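Local structure of thiamine pyrophosphokinase (Candida albicans, 2G9Z) at residues N45-F50 with T238-T243; L66-Q71 with I75-L80; C84-C89 with L165-N170; K158-I163 with I205-L210. The protein transfers a pyrophosphate group from ATP to thiamine, making the cofactor thiamine pyrophosphate. All blocks are in the same frame, centred on the assembly; numbering follows the deposited sequence.

Contact 1 of 4, residues N45-F50 with T238-T243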
loop_
_atom_site.group_PDB
_atom_site.type_symbol
_atom_site.label_atom_id
_atom_site.label_comp_id
_atom_site.label_asym_id
_atom_site.label_seq_id
_atom_site.Cartn_x
_atom_site.Cartn_y
_atom_site.Cartn_z
ATOM N N ASN A 45 -14.856 -16.017 14.226
ATOM C CA ASN A 45 -15.330 -14.980 13.324
ATOM C C ASN A 45 -15.480 -15.592 11.937
ATOM O O ASN A 45 -14.523 -16.132 11.387
ATOM C CB ASN A 45 -14.340 -13.816 13.270
ATOM C CG ASN A 45 -14.819 -12.693 12.368
ATOM O OD1 ASN A 45 -15.931 -12.192 12.526
ATOM N ND2 ASN A 45 -13.977 -12.291 11.416
ATOM N N HIS A 46 -16.687 -15.525 11.384
ATOM C CA HIS A 46 -16.945 -16.069 10.058
ATOM C C HIS A 46 -16.885 -14.933 9.049
ATOM O O HIS A 46 -17.589 -13.933 9.192
ATOM C CB HIS A 46 -18.325 -16.733 10.002
ATOM C CG HIS A 46 -18.585 -17.483 8.732
ATOM N ND1 HIS A 46 -19.825 -17.989 8.405
ATOM C CD2 HIS A 46 -17.759 -17.829 7.714
ATOM C CE1 HIS A 46 -19.753 -18.612 7.241
ATOM N NE2 HIS A 46 -18.510 -18.530 6.802
ATOM N N ILE A 47 -16.031 -15.083 8.042
ATOM C CA ILE A 47 -15.875 -14.069 7.005
ATOM C C ILE A 47 -16.202 -14.658 5.637
ATOM O O ILE A 47 -15.676 -15.706 5.271
ATOM C CB ILE A 47 -14.422 -13.539 6.926
ATOM C CG1 ILE A 47 -13.888 -13.204 8.317
ATOM C CG2 ILE A 47 -14.386 -12.295 6.051
ATOM C CD1 ILE A 47 -12.418 -12.819 8.323
ATOM N N GLN A 48 -17.063 -13.977 4.890
ATOM C CA GLN A 48 -17.453 -14.405 3.547
ATOM C C GLN A 48 -17.192 -13.219 2.631
ATOM O O GLN A 48 -18.116 -12.511 2.228
ATOM C CB GLN A 48 -18.933 -14.771 3.519
ATOM C CG GLN A 48 -19.278 -15.984 4.352
ATOM C CD GLN A 48 -20.770 -16.196 4.457
ATOM O OE1 GLN A 48 -21.463 -15.463 5.161
ATOM N NE2 GLN A 48 -21.278 -17.190 3.745
ATOM N N PRO A 49 -15.920 -12.998 2.278
ATOM C CA PRO A 49 -15.493 -11.888 1.417
ATOM C C PRO A 49 -16.098 -11.816 0.022
ATOM O O PRO A 49 -16.243 -10.729 -0.531
ATOM C CB PRO A 49 -13.974 -12.062 1.339
ATOM C CG PRO A 49 -13.633 -12.947 2.528
ATOM C CD PRO A 49 -14.788 -13.899 2.554
ATOM N N PHE A 50 -16.466 -12.966 -0.538
ATOM C CA PHE A 50 -16.959 -12.997 -1.908
ATOM C C PHE A 50 -18.454 -13.128 -2.148
ATOM O O PHE A 50 -18.876 -13.444 -3.262
ATOM C CB PHE A 50 -16.214 -14.101 -2.656
ATOM C CG PHE A 50 -14.731 -14.040 -2.466
ATOM C CD1 PHE A 50 -13.975 -13.063 -3.109
ATOM C CD2 PHE A 50 -14.093 -14.913 -1.593
ATOM C CE1 PHE A 50 -12.609 -12.954 -2.882
ATOM C CE2 PHE A 50 -12.723 -14.811 -1.360
ATOM C CZ PHE A 50 -11.982 -13.825 -2.008
ATOM N N THR A 238 -18.138 -4.280 9.085
ATOM C CA THR A 238 -17.162 -5.078 8.354
ATOM C C THR A 238 -16.764 -4.284 7.121
ATOM O O THR A 238 -17.618 -3.906 6.318
ATOM C CB THR A 238 -17.747 -6.433 7.905
ATOM O OG1 THR A 238 -18.182 -7.168 9.053
ATOM C CG2 THR A 238 -16.691 -7.252 7.161
ATOM N N VAL A 239 -15.470 -4.019 6.980
ATOM C CA VAL A 239 -14.986 -3.259 5.843
ATOM C C VAL A 239 -14.218 -4.121 4.850
ATOM O O VAL A 239 -13.345 -4.902 5.224
ATOM C CB VAL A 239 -14.073 -2.099 6.297
ATOM C CG1 VAL A 239 -13.507 -1.369 5.079
ATOM C CG2 VAL A 239 -14.858 -1.141 7.169
ATOM N N PHE A 240 -14.566 -3.978 3.578
ATOM C CA PHE A 240 -13.892 -4.700 2.510
ATOM C C PHE A 240 -13.365 -3.702 1.497
ATOM O O PHE A 240 -14.136 -2.927 0.930
ATOM C CB PHE A 240 -14.851 -5.639 1.784
ATOM C CG PHE A 240 -15.166 -6.886 2.539
ATOM C CD1 PHE A 240 -14.172 -7.826 2.796
ATOM C CD2 PHE A 240 -16.463 -7.141 2.969
ATOM C CE1 PHE A 240 -14.467 -9.005 3.470
ATOM C CE2 PHE A 240 -16.768 -8.318 3.644
ATOM C CZ PHE A 240 -15.767 -9.250 3.893
ATOM N N PHE A 241 -12.055 -3.705 1.287
ATOM C CA PHE A 241 -11.467 -2.829 0.289
ATOM C C PHE A 241 -11.382 -3.681 -0.964
ATOM O O PHE A 241 -10.740 -4.739 -0.962
ATOM C CB PHE A 241 -10.053 -2.393 0.685
ATOM C CG PHE A 241 -10.007 -1.398 1.796
ATOM C CD1 PHE A 241 -10.410 -0.083 1.590
ATOM C CD2 PHE A 241 -9.539 -1.766 3.049
ATOM C CE1 PHE A 241 -10.346 0.853 2.624
ATOM C CE2 PHE A 241 -9.470 -0.839 4.089
ATOM C CZ PHE A 241 -9.873 0.468 3.876
ATOM N N ILE A 242 -12.050 -3.253 -2.026
ATOM C CA ILE A 242 -11.997 -3.997 -3.273
ATOM C C ILE A 242 -11.149 -3.172 -4.219
ATOM O O ILE A 242 -11.473 -2.019 -4.506
ATOM C CB ILE A 242 -13.397 -4.209 -3.878
ATOM C CG1 ILE A 242 -14.216 -5.146 -2.985
ATOM C CG2 ILE A 242 -13.273 -4.795 -5.285
ATOM C CD1 ILE A 242 -15.640 -5.353 -3.464
ATOM N N THR A 243 -10.044 -3.749 -4.678
ATOM C CA THR A 243 -9.152 -3.037 -5.580
ATOM C C THR A 243 -9.111 -3.721 -6.927
ATOM O O THR A 243 -9.839 -4.679 -7.175
ATOM C CB THR A 243 -7.712 -2.983 -5.031
ATOM O OG1 THR A 243 -7.066 -4.246 -5.252
ATOM C CG2 THR A 243 -7.729 -2.687 -3.539
#

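Contact 2 of 4, residues L66-Q71 with I75-L80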
loop_
_atom_site.group_PDB
_atom_site.type_symbol
_atom_site.label_atom_id
_atom_site.label_comp_id
_atom_site.label_asym_id
_atom_site.label_seq_id
_atom_site.Cartn_x
_atom_site.Cartn_y
_atom_site.Cartn_z
ATOM N N LEU A 66 -21.654 1.070 -0.334
ATOM C CA LEU A 66 -20.586 1.179 -1.317
ATOM C C LEU A 66 -19.960 2.561 -1.167
ATOM O O LEU A 66 -20.646 3.578 -1.288
ATOM C CB LEU A 66 -21.128 1.018 -2.741
ATOM C CG LEU A 66 -20.106 1.205 -3.872
ATOM C CD1 LEU A 66 -19.012 0.156 -3.749
ATOM C CD2 LEU A 66 -20.790 1.092 -5.226
ATOM N N LEU A 67 -18.665 2.597 -0.878
ATOM C CA LEU A 67 -17.954 3.857 -0.728
ATOM C C LEU A 67 -16.991 3.964 -1.900
ATOM O O LEU A 67 -16.144 3.093 -2.097
ATOM C CB LEU A 67 -17.196 3.884 0.599
ATOM C CG LEU A 67 -16.299 5.096 0.870
ATOM C CD1 LEU A 67 -17.058 6.399 0.618
ATOM C CD2 LEU A 67 -15.808 5.032 2.318
ATOM N N ILE A 68 -17.123 5.033 -2.677
ATOM C CA ILE A 68 -16.286 5.225 -3.855
ATOM C C ILE A 68 -15.296 6.370 -3.743
ATOM O O ILE A 68 -15.682 7.539 -3.696
ATOM C CB ILE A 68 -17.160 5.464 -5.105
ATOM C CG1 ILE A 68 -18.197 4.342 -5.227
ATOM C CG2 ILE A 68 -16.278 5.541 -6.359
ATOM C CD1 ILE A 68 -19.264 4.597 -6.268
ATOM N N LEU A 69 -14.012 6.035 -3.702
ATOM C CA LEU A 69 -12.988 7.059 -3.627
ATOM C C LEU A 69 -12.510 7.440 -5.027
ATOM O O LEU A 69 -12.984 6.896 -6.023
ATOM C CB LEU A 69 -11.827 6.605 -2.737
ATOM C CG LEU A 69 -12.030 7.003 -1.266
ATOM C CD1 LEU A 69 -13.335 6.422 -0.731
ATOM C CD2 LEU A 69 -10.846 6.518 -0.435
ATOM N N ASN A 70 -11.559 8.362 -5.091
ATOM C CA ASN A 70 -11.067 8.889 -6.355
ATOM C C ASN A 70 -10.002 8.141 -7.167
ATOM O O ASN A 70 -8.813 8.435 -7.072
ATOM C CB ASN A 70 -10.613 10.332 -6.120
ATOM C CG ASN A 70 -10.353 11.082 -7.411
ATOM O OD1 ASN A 70 -10.899 10.742 -8.462
ATOM N ND2 ASN A 70 -9.528 12.118 -7.335
ATOM N N GLN A 71 -10.458 7.195 -7.986
ATOM C CA GLN A 71 -9.601 6.417 -8.877
ATOM C C GLN A 71 -10.488 5.768 -9.934
ATOM O O GLN A 71 -11.665 5.503 -9.691
ATOM C CB GLN A 71 -8.804 5.341 -8.115
ATOM C CG GLN A 71 -7.508 5.861 -7.485
ATOM C CD GLN A 71 -6.619 4.751 -6.936
ATOM O OE1 GLN A 71 -6.850 4.234 -5.842
ATOM N NE2 GLN A 71 -5.600 4.377 -7.703
ATOM N N ILE A 75 -13.778 -2.357 -11.700
ATOM C CA ILE A 75 -14.600 -3.516 -11.368
ATOM C C ILE A 75 -15.975 -3.448 -12.017
ATOM O O ILE A 75 -16.306 -2.487 -12.715
ATOM C CB ILE A 75 -14.833 -3.637 -9.848
ATOM C CG1 ILE A 75 -15.688 -2.461 -9.366
ATOM C CG2 ILE A 75 -13.503 -3.670 -9.117
ATOM C CD1 ILE A 75 -16.363 -2.693 -8.032
ATOM N N ASP A 76 -16.775 -4.480 -11.771
ATOM C CA ASP A 76 -18.132 -4.547 -12.289
ATOM C C ASP A 76 -18.990 -3.736 -11.319
ATOM O O ASP A 76 -19.693 -4.291 -10.471
ATOM C CB ASP A 76 -18.610 -5.998 -12.331
ATOM C CG ASP A 76 -20.007 -6.138 -12.902
ATOM O OD1 ASP A 76 -20.708 -5.110 -13.042
ATOM O OD2 ASP A 76 -20.409 -7.282 -13.204
ATOM N N LEU A 77 -18.914 -2.418 -11.458
ATOM C CA LEU A 77 -19.637 -1.482 -10.607
ATOM C C LEU A 77 -21.124 -1.765 -10.449
ATOM O O LEU A 77 -21.630 -1.839 -9.329
ATOM C CB LEU A 77 -19.451 -0.058 -11.137
ATOM C CG LEU A 77 -20.087 1.061 -10.311
ATOM C CD1 LEU A 77 -19.470 1.089 -8.914
ATOM C CD2 LEU A 77 -19.878 2.387 -11.017
ATOM N N ILE A 78 -21.825 -1.921 -11.568
ATOM C CA ILE A 78 -23.264 -2.165 -11.530
ATOM C C ILE A 78 -23.684 -3.366 -10.688
ATOM O O ILE A 78 -24.672 -3.295 -9.959
ATOM C CB ILE A 78 -23.839 -2.306 -12.964
ATOM C CG1 ILE A 78 -23.984 -0.919 -13.603
ATOM C CG2 ILE A 78 -25.209 -2.980 -12.928
ATOM C CD1 ILE A 78 -22.708 -0.105 -13.640
ATOM N N SER A 79 -22.942 -4.464 -10.781
ATOM C CA SER A 79 -23.278 -5.654 -10.006
ATOM C C SER A 79 -23.179 -5.377 -8.507
ATOM O O SER A 79 -24.038 -5.795 -7.729
ATOM C CB SER A 79 -22.341 -6.811 -10.372
ATOM O OG SER A 79 -22.409 -7.104 -11.756
ATOM N N LEU A 80 -22.124 -4.672 -8.112
ATOM C CA LEU A 80 -21.902 -4.343 -6.711
ATOM C C LEU A 80 -22.966 -3.353 -6.244
ATOM O O LEU A 80 -23.597 -3.544 -5.203
ATOM C CB LEU A 80 -20.510 -3.726 -6.532
ATOM C CG LEU A 80 -19.730 -4.080 -5.261
ATOM C CD1 LEU A 80 -18.524 -3.161 -5.147
ATOM C CD2 LEU A 80 -20.610 -3.947 -4.038
#

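Contact 3 of 4, residues C84-C89 with L165-N170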
loop_
_atom_site.group_PDB
_atom_site.type_symbol
_atom_site.label_atom_id
_atom_site.label_comp_id
_atom_site.label_asym_id
_atom_site.label_seq_id
_atom_site.Cartn_x
_atom_site.Cartn_y
_atom_site.Cartn_z
ATOM N N CYS A 84 -25.987 -3.014 -2.967
ATOM C CA CYS A 84 -25.841 -2.047 -1.891
ATOM C C CYS A 84 -27.066 -1.181 -1.638
ATOM O O CYS A 84 -27.745 -0.727 -2.561
ATOM C CB CYS A 84 -24.626 -1.154 -2.148
ATOM S SG CYS A 84 -23.063 -2.051 -2.102
ATOM N N GLU A 85 -27.312 -0.952 -0.355
ATOM C CA GLU A 85 -28.425 -0.159 0.133
ATOM C C GLU A 85 -28.140 1.332 -0.044
ATOM O O GLU A 85 -28.997 2.093 -0.496
ATOM C CB GLU A 85 -28.634 -0.499 1.607
ATOM C CG GLU A 85 -29.725 0.263 2.317
ATOM C CD GLU A 85 -29.976 -0.300 3.700
ATOM O OE1 GLU A 85 -29.011 -0.391 4.488
ATOM O OE2 GLU A 85 -31.136 -0.659 3.997
ATOM N N ILE A 86 -26.923 1.736 0.306
ATOM C CA ILE A 86 -26.501 3.130 0.202
ATOM C C ILE A 86 -25.159 3.219 -0.517
ATOM O O ILE A 86 -24.292 2.365 -0.330
ATOM C CB ILE A 86 -26.353 3.763 1.611
ATOM C CG1 ILE A 86 -27.733 4.011 2.226
ATOM C CG2 ILE A 86 -25.556 5.054 1.534
ATOM C CD1 ILE A 86 -28.519 5.119 1.561
ATOM N N ILE A 87 -25.004 4.245 -1.349
ATOM C CA ILE A 87 -23.762 4.470 -2.079
ATOM C C ILE A 87 -23.247 5.862 -1.732
ATOM O O ILE A 87 -23.990 6.843 -1.794
ATOM C CB ILE A 87 -23.954 4.398 -3.613
ATOM C CG1 ILE A 87 -24.403 2.998 -4.043
ATOM C CG2 ILE A 87 -22.643 4.742 -4.310
ATOM C CD1 ILE A 87 -25.878 2.723 -3.864
ATOM N N VAL A 88 -21.971 5.942 -1.367
ATOM C CA VAL A 88 -21.348 7.213 -1.005
ATOM C C VAL A 88 -20.091 7.481 -1.825
ATOM O O VAL A 88 -19.239 6.602 -1.962
ATOM C CB VAL A 88 -20.929 7.221 0.483
ATOM C CG1 VAL A 88 -20.243 8.540 0.829
ATOM C CG2 VAL A 88 -22.135 6.977 1.370
ATOM N N CYS A 89 -19.978 8.688 -2.372
ATOM C CA CYS A 89 -18.790 9.067 -3.128
ATOM C C CYS A 89 -17.974 10.026 -2.276
ATOM O O CYS A 89 -18.498 11.016 -1.764
ATOM C CB CYS A 89 -19.146 9.773 -4.439
ATOM S SG CYS A 89 -19.847 8.732 -5.712
ATOM N N LEU A 165 -23.439 8.032 10.559
ATOM C CA LEU A 165 -24.502 8.951 10.935
ATOM C C LEU A 165 -25.792 8.644 10.183
ATOM O O LEU A 165 -26.883 8.772 10.739
ATOM C CB LEU A 165 -24.065 10.398 10.681
ATOM C CG LEU A 165 -23.028 10.907 11.687
ATOM C CD1 LEU A 165 -22.523 12.278 11.279
ATOM C CD2 LEU A 165 -23.662 10.964 13.076
ATOM N N HIS A 166 -25.673 8.234 8.924
ATOM C CA HIS A 166 -26.848 7.900 8.124
ATOM C C HIS A 166 -27.702 6.823 8.789
ATOM O O HIS A 166 -28.914 6.963 8.892
ATOM C CB HIS A 166 -26.443 7.398 6.738
ATOM C CG HIS A 166 -27.553 6.712 6.002
ATOM N ND1 HIS A 166 -28.486 7.392 5.251
ATOM C CD2 HIS A 166 -27.901 5.403 5.938
ATOM C CE1 HIS A 166 -29.359 6.535 4.755
ATOM N NE2 HIS A 166 -29.028 5.321 5.157
ATOM N N TYR A 167 -27.061 5.743 9.224
ATOM C CA TYR A 167 -27.774 4.638 9.858
ATOM C C TYR A 167 -28.289 4.976 11.248
ATOM O O TYR A 167 -28.995 4.182 11.872
ATOM C CB TYR A 167 -26.881 3.397 9.899
ATOM C CG TYR A 167 -26.808 2.706 8.556
ATOM C CD1 TYR A 167 -27.891 1.968 8.076
ATOM C CD2 TYR A 167 -25.691 2.846 7.734
ATOM C CE1 TYR A 167 -27.869 1.391 6.811
ATOM C CE2 TYR A 167 -25.657 2.272 6.458
ATOM C CZ TYR A 167 -26.754 1.549 6.004
ATOM O OH TYR A 167 -26.756 1.005 4.741
ATOM N N GLN A 168 -27.946 6.162 11.729
ATOM C CA GLN A 168 -28.408 6.588 13.039
ATOM C C GLN A 168 -29.535 7.605 12.919
ATOM O O GLN A 168 -30.546 7.513 13.617
ATOM C CB GLN A 168 -27.265 7.211 13.842
ATOM C CG GLN A 168 -26.177 6.242 14.265
ATOM C CD GLN A 168 -26.717 5.080 15.074
ATOM O OE1 GLN A 168 -27.461 5.271 16.038
ATOM N NE2 GLN A 168 -26.336 3.867 14.689
ATOM N N LEU A 169 -29.363 8.557 12.007
ATOM C CA LEU A 169 -30.324 9.640 11.832
ATOM C C LEU A 169 -31.210 9.669 10.588
ATOM O O LEU A 169 -32.330 10.176 10.643
ATOM C CB LEU A 169 -29.580 10.975 11.923
ATOM C CG LEU A 169 -29.122 11.498 13.289
ATOM C CD1 LEU A 169 -28.673 10.366 14.190
ATOM C CD2 LEU A 169 -28.000 12.500 13.076
ATOM N N ASN A 170 -30.735 9.135 9.470
ATOM C CA ASN A 170 -31.531 9.205 8.251
ATOM C C ASN A 170 -32.965 8.689 8.317
ATOM O O ASN A 170 -33.875 9.348 7.817
ATOM C CB ASN A 170 -30.810 8.528 7.089
ATOM C CG ASN A 170 -31.516 8.762 5.771
ATOM O OD1 ASN A 170 -32.299 7.929 5.313
ATOM N ND2 ASN A 170 -31.260 9.915 5.163
#

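Contact 4 of 4, residues K158-I163 with I205-L210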
loop_
_atom_site.group_PDB
_atom_site.type_symbol
_atom_site.label_atom_id
_atom_site.label_comp_id
_atom_site.label_asym_id
_atom_site.label_seq_id
_atom_site.Cartn_x
_atom_site.Cartn_y
_atom_site.Cartn_z
ATOM N N LYS A 158 -14.433 11.382 6.559
ATOM C CA LYS A 158 -15.663 12.166 6.532
ATOM C C LYS A 158 -16.794 11.327 5.953
ATOM O O LYS A 158 -17.933 11.414 6.413
ATOM C CB LYS A 158 -15.468 13.441 5.708
ATOM C CG LYS A 158 -14.513 14.433 6.367
ATOM C CD LYS A 158 -14.040 15.501 5.396
ATOM C CE LYS A 158 -13.061 16.448 6.075
ATOM N NZ LYS A 158 -12.521 17.486 5.161
ATOM N N SER A 159 -16.478 10.505 4.953
ATOM C CA SER A 159 -17.483 9.643 4.332
ATOM C C SER A 159 -17.949 8.547 5.286
ATOM O O SER A 159 -19.142 8.234 5.350
ATOM C CB SER A 159 -16.933 9.001 3.046
ATOM O OG SER A 159 -16.746 9.971 2.032
ATOM N N ILE A 160 -17.005 7.947 6.009
ATOM C CA ILE A 160 -17.345 6.900 6.964
ATOM C C ILE A 160 -18.287 7.478 8.021
ATOM O O ILE A 160 -19.287 6.862 8.384
ATOM C CB ILE A 160 -16.081 6.334 7.662
ATOM C CG1 ILE A 160 -15.245 5.529 6.661
ATOM C CG2 ILE A 160 -16.485 5.461 8.852
ATOM C CD1 ILE A 160 -15.947 4.288 6.115
ATOM N N HIS A 161 -17.959 8.666 8.513
ATOM C CA HIS A 161 -18.789 9.328 9.513
ATOM C C HIS A 161 -20.188 9.557 8.958
ATOM O O HIS A 161 -21.186 9.387 9.663
ATOM C CB HIS A 161 -18.159 10.659 9.916
ATOM C CG HIS A 161 -17.102 10.529 10.965
ATOM N ND1 HIS A 161 -16.120 11.476 11.157
ATOM C CD2 HIS A 161 -16.880 9.564 11.890
ATOM C CE1 HIS A 161 -15.338 11.100 12.152
ATOM N NE2 HIS A 161 -15.778 9.944 12.615
ATOM N N CYS A 162 -20.256 9.951 7.692
ATOM C CA CYS A 162 -21.538 10.177 7.044
ATOM C C CYS A 162 -22.318 8.863 7.009
ATOM O O CYS A 162 -23.529 8.842 7.233
ATOM C CB CYS A 162 -21.326 10.694 5.620
ATOM S SG CYS A 162 -22.805 10.665 4.591
ATOM N N ILE A 163 -21.617 7.770 6.724
ATOM C CA ILE A 163 -22.242 6.452 6.660
ATOM C C ILE A 163 -22.767 6.038 8.031
ATOM O O ILE A 163 -23.891 5.547 8.160
ATOM C CB ILE A 163 -21.234 5.388 6.155
ATOM C CG1 ILE A 163 -20.985 5.592 4.658
ATOM C CG2 ILE A 163 -21.759 3.975 6.443
ATOM C CD1 ILE A 163 -19.806 4.820 4.101
ATOM N N ILE A 205 -23.066 -3.618 9.664
ATOM C CA ILE A 205 -22.849 -2.905 8.416
ATOM C C ILE A 205 -21.647 -3.476 7.671
ATOM O O ILE A 205 -20.620 -3.785 8.272
ATOM C CB ILE A 205 -22.576 -1.401 8.677
ATOM C CG1 ILE A 205 -23.692 -0.801 9.535
ATOM C CG2 ILE A 205 -22.453 -0.654 7.357
ATOM C CD1 ILE A 205 -25.049 -0.846 8.895
ATOM N N THR A 206 -21.793 -3.619 6.361
ATOM C CA THR A 206 -20.718 -4.102 5.508
ATOM C C THR A 206 -20.447 -2.979 4.515
ATOM O O THR A 206 -21.329 -2.594 3.745
ATOM C CB THR A 206 -21.118 -5.379 4.734
ATOM O OG1 THR A 206 -21.318 -6.459 5.656
ATOM C CG2 THR A 206 -20.027 -5.764 3.744
ATOM N N ILE A 207 -19.235 -2.436 4.555
ATOM C CA ILE A 207 -18.863 -1.353 3.659
ATOM C C ILE A 207 -17.829 -1.790 2.627
ATOM O O ILE A 207 -16.702 -2.142 2.972
ATOM C CB ILE A 207 -18.260 -0.160 4.424
ATOM C CG1 ILE A 207 -19.204 0.297 5.536
ATOM C CG2 ILE A 207 -18.006 0.996 3.449
ATOM C CD1 ILE A 207 -18.613 1.397 6.411
ATOM N N TYR A 208 -18.231 -1.768 1.362
ATOM C CA TYR A 208 -17.346 -2.115 0.261
ATOM C C TYR A 208 -16.715 -0.801 -0.172
ATOM O O TYR A 208 -17.422 0.143 -0.531
ATOM C CB TYR A 208 -18.155 -2.736 -0.879
ATOM C CG TYR A 208 -18.719 -4.095 -0.527
ATOM C CD1 TYR A 208 -17.891 -5.215 -0.456
ATOM C CD2 TYR A 208 -20.069 -4.256 -0.223
ATOM C CE1 TYR A 208 -18.393 -6.464 -0.090
ATOM C CE2 TYR A 208 -20.582 -5.501 0.145
ATOM C CZ TYR A 208 -19.737 -6.599 0.209
ATOM O OH TYR A 208 -20.237 -7.830 0.579
ATOM N N VAL A 209 -15.389 -0.727 -0.113
ATOM C CA VAL A 209 -14.685 0.495 -0.484
ATOM C C VAL A 209 -13.882 0.342 -1.778
ATOM O O VAL A 209 -13.042 -0.554 -1.892
ATOM C CB VAL A 209 -13.714 0.936 0.642
ATOM C CG1 VAL A 209 -13.066 2.269 0.281
ATOM C CG2 VAL A 209 -14.455 1.036 1.974
ATOM N N LEU A 210 -14.143 1.217 -2.746
ATOM C CA LEU A 210 -13.416 1.204 -4.022
ATOM C C LEU A 210 -12.418 2.360 -4.109
ATOM O O LEU A 210 -12.679 3.449 -3.597
ATOM C CB LEU A 210 -14.384 1.334 -5.204
ATOM C CG LEU A 210 -15.427 0.244 -5.428
ATOM C CD1 LEU A 210 -16.301 0.621 -6.622
ATOM C CD2 LEU A 210 -14.728 -1.091 -5.658
#

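Contact 1 of 4, residues N45-F50 with T238-T243
The ring of F240 points from its strand at P49 and I47, and its far end does nearly all the touching. P49 presents its backbone side as much as its ring: CA of P49 sits 3.6 Å from CZ of F240, and CB of P49 is 3.8 Å from CE1 of F240, the approach being oblique to the phenyl plane. I47 takes the edge, its CG2 methyl lying near the ring plane at 4.0 Å from CZ of F240. With CG1 of I47 beside the backbone N (chi1 -47°), CG2 is the branch left to meet the phenyl. I247 of strand 246-251 also packs on F240. The same CB of P49 also lies over the centre of the ring of the next residue, F50, 4.0 Å above its plane.

Against this tight patch, Q48 is loose: the end of its side chain turns from the ring, the residue is exposed, and only its carbonyl O comes near the phenyl. No hydrogen bond crosses between 45-50 and 238-243. What results is an apolar seam between two sheets, the edge strand 45-47 of the five-stranded sheet that carries strands of the vitamin B1 binding domain meeting strand 237-242 of the large mixed sheet.

Contact 2 of 4, residues L66-Q71 with I75-L80
L66 meets both L77 and L80, and apolar contact is all that passes between 66-71 and 75-80. The two methyls of L66 are shared out: CD1 goes to L80, where CD1 of L80 lies 3.6 Å away, and CD2 goes to L77, whose CD1 is at 3.9 Å. L66 crosses L77 at about a right angle and L80 obliquely. CG of L66, opposite the backbone N (chi1 176°), extends the branched end toward the helix. CD1 of L77 also has a second, looser neighbour, CD1 of I68 at 4.4 Å. L210 of the adjoining strand 205-210 touches L66 and L77, and Y208 of that strand touches L80.

The polar chemistry stays within 75-80. D76 is the N-cap of helix 77-81: its OD1 accepts from S79 N at 3.2 Å with an N-H...O angle of 161°, the donor coming from above the carboxylate plane, 60° out of it.

Strand 64-68, helix 77-81 and strand 86-90 form a beta-alpha-beta unit, and this contact lays its helix on the sheet. The division of labour implies that leucine and isoleucine methyls hold the helix to the strand without directional bonds, while the exposed carboxylate of D76 satisfies a backbone N-H of the helix's first turn.

Contact 3 of 4, residues C84-C89 with L165-N170
Two rings of helix 155-170 face strand 86-90, those of H166 and Y167. One face of the Y167 ring carries CD2 of H166, 3.7 Å above the plane and over its centre, while in its plane, at the hydroxyl end, stands OE1 of E85. The H166 ring has CD2 of Y167 at its edge, and I86 comes to it obliquely from the opposite direction. This is helix-on-sheet packing in the alpha/beta catalytic domain, the helix packing on parallel strands that include 86-90 and 64-68; V65 of the latter also touches Y167.

I86 supplies the buried part. Its CG1 is 3.5 Å from NE2 of H166, and its CD1 is 3.6 Å from CE1 of H166, two carbons set against one end of the imidazole. CG of H166 lies opposite the backbone N (chi1 165°), which sends the ring out toward the strand; its ND1 is hydrogen-bonded to the hydroxyl of Y122, and that bond should help fix how the ring is turned.

Toward the exposed side the chemistry becomes polar. E85, just before the strand, extends beyond CG and meets Y167 with carboxylate and phenol planes 45° apart. H63 gives OE1 of E85 a second hydrogen bond through ND1, and its ring meets that of Y167 edge-to-face, so E85, Y167 and H63 are joined pairwise, by two hydrogen bonds and a ring contact. The bond across the segments runs from OH of Y167 to OE1 of E85, 2.7 Å long, meeting that oxygen on its anti side and 20° out of the carboxylate plane.

Contact 4 of 4, residues K158-I163 with I205-L210
In I160, I163 and I207 alike, CG1 lies beside the backbone N and opposite the carbonyl carbon, but I160 differs in its second torsion. I207 runs on extended (chi2 175°) and pushes CD1 off the strand toward the helix, whereas I160 is turned about its CB-CG1 bond (chi2 -64°), which brings its own CD1 round to the strand. Those two methyls meet at 3.9 Å, CD1 of I160 to CD1 of I207. One turn further on, I163 offers its shorter branch: its CG2 reaches CD1 of I207 tip to tip, at 4.1 Å. A single methyl of the strand is thus received by two helix residues three apart.

Strand 64-68 runs next to 205-210 in the sheet and continues the same packing surface, with L67 touching I160 and V65 touching I163. At the start of this helical segment, K158 belongs to a magnesium site together with D155, and its NZ is hydrogen-bonded to the carbonyl oxygens of Q148 and S150.

No hydrogen bond joins the two segments. The chemistry therefore implies that the contact between them, in the turns that follow D155 and K158, is buried methyl packing, which is not directional and sets no hydrogen-bond geometry.

Contacts 1, 2 and 4 are buried, without hydrogen bonds and mainly apolar across their segments; contact 3 is only partly buried and adds a hydrogen bond at its exposed side. All four reach the large mixed sheet, where strands 86-90, 64-68, 205-210 and 237-242 lie side by side, so backbone bonds link contacts 3, 2, 4 and 1 in that order. Contacts 3 and 4 share helix 155-170, and their centres are about 8 Å apart. Contact 2 places the short helix 77-81 on the sheet, and there I242 of contact 1 touches L80 and I75. Contact 1 alone joins this sheet to another, through an aromatic ring set against an isoleucine and a proline.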